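PDB 4ZRX: F5/8 type C domain protein from Bacteroides ovatus, which probably acts as an alpha-L-fucosidase, a glycoside hydrolase whose C-terminal F5/8 type C domain may bind carbohydrate. Local coordinates for residues E509-M514 with M577-V582; L563-T566 with V572-V575. All blocks are in the same frame, centred on the assembly; numbering follows the deposited sequence.

Contact 1: E509-M514 with M577-V582; sequences EVKPTM and MNEIGV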
loop_
_atom_site.group_PDB
_atom_site.type_symbol
_atom_site.label_atom_id
_atom_site.label_comp_id
_atom_site.label_asym_id
_atom_site.label_seq_id
_atom_site.Cartn_x
_atom_site.Cartn_y
_atom_site.Cartn_z
ATOM N N GLU A 509 -3.158 -11.136 -23.357
ATOM C CA GLU A 509 -2.219 -12.234 -23.318
ATOM C C GLU A 509 -2.613 -13.305 -24.321
ATOM O O GLU A 509 -3.780 -13.559 -24.556
ATOM C CB GLU A 509 -2.044 -12.784 -21.892
ATOM C CG GLU A 509 -3.112 -13.688 -21.443
ATOM C CD GLU A 509 -3.103 -13.937 -19.914
ATOM O OE1 GLU A 509 -2.020 -13.835 -19.318
ATOM O OE2 GLU A 509 -4.189 -14.235 -19.344
ATOM N N VAL A 510 -1.608 -13.876 -24.962
ATOM C CA VAL A 510 -1.814 -14.960 -25.898
ATOM C C VAL A 510 -2.269 -16.192 -25.129
ATOM O O VAL A 510 -1.887 -16.387 -23.971
ATOM C CB VAL A 510 -0.490 -15.245 -26.688
ATOM C CG1 VAL A 510 -0.541 -16.566 -27.483
ATOM C CG2 VAL A 510 -0.182 -14.048 -27.581
ATOM N N LYS A 511 -3.085 -17.015 -25.770
ATOM C CA LYS A 511 -3.548 -18.283 -25.198
ATOM C C LYS A 511 -3.989 -19.203 -26.318
ATOM O O LYS A 511 -4.517 -18.703 -27.320
ATOM C CB LYS A 511 -4.726 -18.044 -24.232
ATOM C CG LYS A 511 -5.830 -17.134 -24.795
ATOM C CD LYS A 511 -6.879 -16.804 -23.743
ATOM C CE LYS A 511 -7.907 -15.824 -24.294
ATOM N NZ LYS A 511 -8.943 -15.545 -23.272
ATOM N N PRO A 512 -3.828 -20.540 -26.148
ATOM C CA PRO A 512 -4.294 -21.506 -27.167
ATOM C C PRO A 512 -5.760 -21.385 -27.567
ATOM O O PRO A 512 -6.110 -21.684 -28.698
ATOM C CB PRO A 512 -4.086 -22.871 -26.480
ATOM C CG PRO A 512 -2.956 -22.651 -25.560
ATOM C CD PRO A 512 -3.013 -21.213 -25.110
ATOM N N THR A 513 -6.592 -20.963 -26.625
ATOM C CA THR A 513 -8.041 -20.895 -26.831
ATOM C C THR A 513 -8.594 -19.568 -27.447
ATOM O O THR A 513 -9.822 -19.374 -27.569
ATOM C CB THR A 513 -8.729 -21.163 -25.486
ATOM O OG1 THR A 513 -10.130 -21.310 -25.701
ATOM C CG2 THR A 513 -8.503 -20.037 -24.544
HETATM N N MSE A 514 -7.699 -18.639 -27.784
HETATM C CA MSE A 514 -8.131 -17.319 -28.288
HETATM C C MSE A 514 -8.775 -17.420 -29.671
HETATM O O MSE A 514 -8.497 -18.362 -30.423
HETATM C CB MSE A 514 -6.949 -16.352 -28.346
HETATM C CG MSE A 514 -5.902 -16.672 -29.420
HETATM SE SE MSE A 514 -4.230 -15.746 -29.052
HETATM C CE MSE A 514 -4.963 -13.958 -28.541
HETATM N N MSE A 577 -17.625 -12.496 -22.512
HETATM C CA MSE A 577 -18.256 -11.220 -22.765
HETATM C C MSE A 577 -17.354 -9.969 -22.479
HETATM O O MSE A 577 -17.477 -8.922 -23.148
HETATM C CB MSE A 577 -19.519 -11.151 -21.919
HETATM C CG MSE A 577 -20.453 -10.110 -22.375
HETATM SE SE MSE A 577 -22.210 -10.390 -21.545
HETATM C CE MSE A 577 -21.878 -9.512 -19.844
ATOM N N ASN A 578 -16.502 -10.065 -21.451
ATOM C CA ASN A 578 -15.566 -8.983 -21.105
ATOM C C ASN A 578 -14.454 -8.773 -22.143
ATOM O O ASN A 578 -13.761 -7.751 -22.066
ATOM C CB ASN A 578 -14.935 -9.200 -19.699
ATOM C CG ASN A 578 -15.846 -8.728 -18.542
ATOM O OD1 ASN A 578 -16.737 -7.888 -18.708
ATOM N ND2 ASN A 578 -15.599 -9.265 -17.346
ATOM N N GLU A 579 -14.296 -9.715 -23.096
ATOM C CA GLU A 579 -13.337 -9.577 -24.201
ATOM C C GLU A 579 -13.965 -8.954 -25.459
ATOM O O GLU A 579 -13.293 -8.899 -26.488
ATOM C CB GLU A 579 -12.792 -10.956 -24.580
ATOM C CG GLU A 579 -12.068 -11.627 -23.361
ATOM C CD GLU A 579 -11.521 -12.994 -23.706
ATOM O OE1 GLU A 579 -12.288 -13.866 -24.133
ATOM O OE2 GLU A 579 -10.297 -13.209 -23.529
ATOM N N ILE A 580 -15.253 -8.617 -25.407
ATOM C CA ILE A 580 -15.916 -8.017 -26.521
ATOM C C ILE A 580 -16.227 -6.578 -26.175
ATOM O O ILE A 580 -16.632 -6.290 -25.040
ATOM C CB ILE A 580 -17.221 -8.788 -26.820
ATOM C CG1 ILE A 580 -16.901 -10.230 -27.240
ATOM C CG2 ILE A 580 -18.037 -8.050 -27.846
ATOM C CD1 ILE A 580 -16.093 -10.347 -28.506
ATOM N N GLY A 581 -16.038 -5.677 -27.140
ATOM C CA GLY A 581 -16.531 -4.293 -27.044
ATOM C C GLY A 581 -17.294 -3.943 -28.313
ATOM O O GLY A 581 -17.195 -4.624 -29.344
ATOM N N VAL A 582 -18.053 -2.859 -28.226
ATOM C CA VAL A 582 -18.713 -2.281 -29.364
ATOM C C VAL A 582 -18.651 -0.748 -29.273
ATOM O O VAL A 582 -18.568 -0.184 -28.154
ATOM C CB VAL A 582 -20.207 -2.765 -29.455
ATOM C CG1 VAL A 582 -20.297 -4.286 -29.575
ATOM C CG2 VAL A 582 -21.073 -2.277 -28.249
HETATM O O HOH W 1 -10.865 -15.181 -25.910
#
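Lys511 and Glu579 approach from opposite directions and meet in a salt bridge, the sole direct contact between 509-514 and 577-582; one water adds an indirect link. In the conformer described here, one of two modelled for Lys511, NZ of Lys511 donates to OE2 of Glu579 over 2.7 Å, and OE2 receives it on its syn lone pair, the side of OE1. The Lys511 chain of this conformer is extended from CG to the amine, and that length spans the distance from its loop. No apolar side chains meet across these segments, and just 63 Å² is buried.

Hydrogen bonds hold the carboxylate from several quarters. Water 1 donates to OE1 of Glu579 over 2.6 Å and, with Lys511 so placed, accepts a weak bond from its NZ at 3.3 Å. Two backbone amides complete the grip, Ser506 N on OE2 and Asn576 N on OE1; each carboxylate oxygen thus has a backbone donor, which should fix the rotation of the group and, with the lysine, probably favour its ionised form.

Local backbone bonds shape both segments. A type I beta turn from Lys511 to Met514 is closed by Met514 N on Lys511 O at 3.2 Å, while Glu579 ends the short 3-10 segment 577-579 just before strand 580-584. Such a loop-to-loop ion pair, holding excursions between strands together at one end of a beta-sandwich, fits the F5/8 type C (discoidin-like) fold.

Contact 2: L563-T566 with V572-V575; sequences LEAT and VAKV. With EDO (1,2-ethanediol), chain E.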
loop_
_atom_site.group_PDB
_atom_site.type_symbol
_atom_site.label_atom_id
_atom_site.label_comp_id
_atom_site.label_asym_id
_atom_site.label_seq_id
_atom_site.Cartn_x
_atom_site.Cartn_y
_atom_site.Cartn_z
ATOM N N LEU A 563 -20.560 -13.927 -31.794
ATOM C CA LEU A 563 -19.254 -14.190 -32.405
ATOM C C LEU A 563 -19.035 -15.684 -32.478
ATOM O O LEU A 563 -19.006 -16.334 -31.425
ATOM C CB LEU A 563 -18.107 -13.523 -31.609
ATOM C CG LEU A 563 -16.708 -13.614 -32.244
ATOM C CD1 LEU A 563 -16.555 -12.670 -33.453
ATOM C CD2 LEU A 563 -15.578 -13.345 -31.238
ATOM N N GLU A 564 -18.912 -16.222 -33.695
ATOM C CA GLU A 564 -18.490 -17.599 -33.946
ATOM C C GLU A 564 -17.008 -17.552 -34.272
ATOM O O GLU A 564 -16.595 -16.800 -35.131
ATOM C CB GLU A 564 -19.282 -18.247 -35.101
ATOM C CG GLU A 564 -20.776 -18.431 -34.736
ATOM C CD GLU A 564 -21.666 -19.092 -35.824
ATOM O OE1 GLU A 564 -21.114 -19.536 -36.862
ATOM O OE2 GLU A 564 -22.918 -19.162 -35.618
ATOM N N ALA A 565 -16.188 -18.329 -33.575
ATOM C CA ALA A 565 -14.756 -18.271 -33.824
ATOM C C ALA A 565 -14.022 -19.582 -33.586
ATOM O O ALA A 565 -14.423 -20.404 -32.724
ATOM C CB ALA A 565 -14.129 -17.134 -32.994
ATOM N N THR A 566 -12.947 -19.751 -34.357
ATOM C CA THR A 566 -11.975 -20.818 -34.152
ATOM C C THR A 566 -10.589 -20.230 -33.834
ATOM O O THR A 566 -10.278 -19.062 -34.125
ATOM C CB THR A 566 -11.893 -21.754 -35.382
ATOM O OG1 THR A 566 -11.740 -20.964 -36.560
ATOM C CG2 THR A 566 -13.169 -22.610 -35.518
ATOM N N VAL A 572 -12.527 -24.874 -31.532
ATOM C CA VAL A 572 -13.514 -23.879 -31.143
ATOM C C VAL A 572 -12.915 -22.894 -30.115
ATOM O O VAL A 572 -12.419 -23.291 -29.072
ATOM C CB VAL A 572 -14.748 -24.528 -30.559
ATOM C CG1 VAL A 572 -15.711 -23.457 -30.015
ATOM C CG2 VAL A 572 -15.419 -25.425 -31.616
ATOM N N ALA A 573 -12.975 -21.602 -30.410
ATOM C CA ALA A 573 -12.441 -20.601 -29.483
ATOM C C ALA A 573 -13.345 -20.430 -28.282
ATOM O O ALA A 573 -14.532 -20.741 -28.338
ATOM C CB ALA A 573 -12.247 -19.245 -30.185
ATOM N N LYS A 574 -12.760 -19.956 -27.192
ATOM C CA LYS A 574 -13.508 -19.513 -26.044
ATOM C C LYS A 574 -13.332 -18.021 -25.895
ATOM O O LYS A 574 -12.191 -17.506 -25.703
ATOM C CB LYS A 574 -13.001 -20.175 -24.762
ATOM C CG LYS A 574 -13.291 -21.675 -24.692
ATOM C CD LYS A 574 -12.811 -22.237 -23.351
ATOM C CE LYS A 574 -13.392 -23.607 -23.053
ATOM N NZ LYS A 574 -12.874 -24.635 -23.990
ATOM N N VAL A 575 -14.464 -17.346 -25.876
ATOM C CA VAL A 575 -14.500 -15.900 -25.744
ATOM C C VAL A 575 -15.437 -15.542 -24.591
ATOM O O VAL A 575 -16.504 -16.121 -24.476
ATOM C CB VAL A 575 -14.965 -15.280 -27.107
ATOM C CG1 VAL A 575 -14.927 -13.753 -27.069
ATOM C CG2 VAL A 575 -14.028 -15.744 -28.204
HETATM C C1 EDO E . -16.564 -18.348 -29.739
HETATM O O1 EDO E . -17.751 -17.627 -29.392
HETATM C C2 EDO E . -16.880 -19.762 -30.217
HETATM O O2 EDO E . -17.678 -19.686 -31.399
#
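Leu563 and Val575 touch at one end of this contact, their side chains crossing at about a right angle. Followed outward from CB, Val575 sends its two methyls to different neighbours. CG1, anti to the backbone N (chi1 -176°), packs on CD1 of Ile580, at the start of strand 580-584. CG2, beside the backbone N, turns to the strand: it lies 4.2 Å from CD2 of Leu563 and, at 3.9 Å, also meets C1 of the ethanediol.

Further along, the backbones draw together. Ala573 N donates to Ala565 O over 3.0 Å with a nearly straight N-H...O angle of 166°, although the donor stands 39° out of the carbonyl plane. The CB atoms of the same two alanines pack at 4.0 Å, and the small side chains are consistent with this close approach. Thr566 and Val572 form a single beta bridge, from which the two paths diverge toward Leu563 and Val575.

Ethanediol, probably from the crystallisation liquor, lies between the diverging backbones, with C2 against Val572 CG1 on the loop side. Its O1 donates to Leu563 O over 2.7 Å, and its O2 accepts from Ala565 N at 3.0 Å; Leu488 N of the adjoining strand also bonds to it. The diol therefore uses strand donors and acceptors in the region where the returning chain has drawn away. The loop returns past the end of strand 560-566, held by one isolated beta bridge, and leads on to strand 580-584 in the other sheet of the F5/8 type C beta-sandwich.

Overall arrangement
Read from the N terminus, the chain leaves strand 495-503 and enters the loop carrying 509-514, then passes through strand 517-523 and several further strands before strand 560-566. There contact 2 closes a short loop, five residues lying between its segments, before the chain reaches 577-582 and contact 1 closes the much longer one. Contact 2 is therefore nested within contact 1. Their centres lie about 9 Å apart, and a probable hydrogen bond from Lys574 N to Thr513 O joins them directly. Together they tie the connection between strands 560-566 and 580-584, which belong to different sheets of the sandwich, to the loop that likewise passes from one sheet to the other.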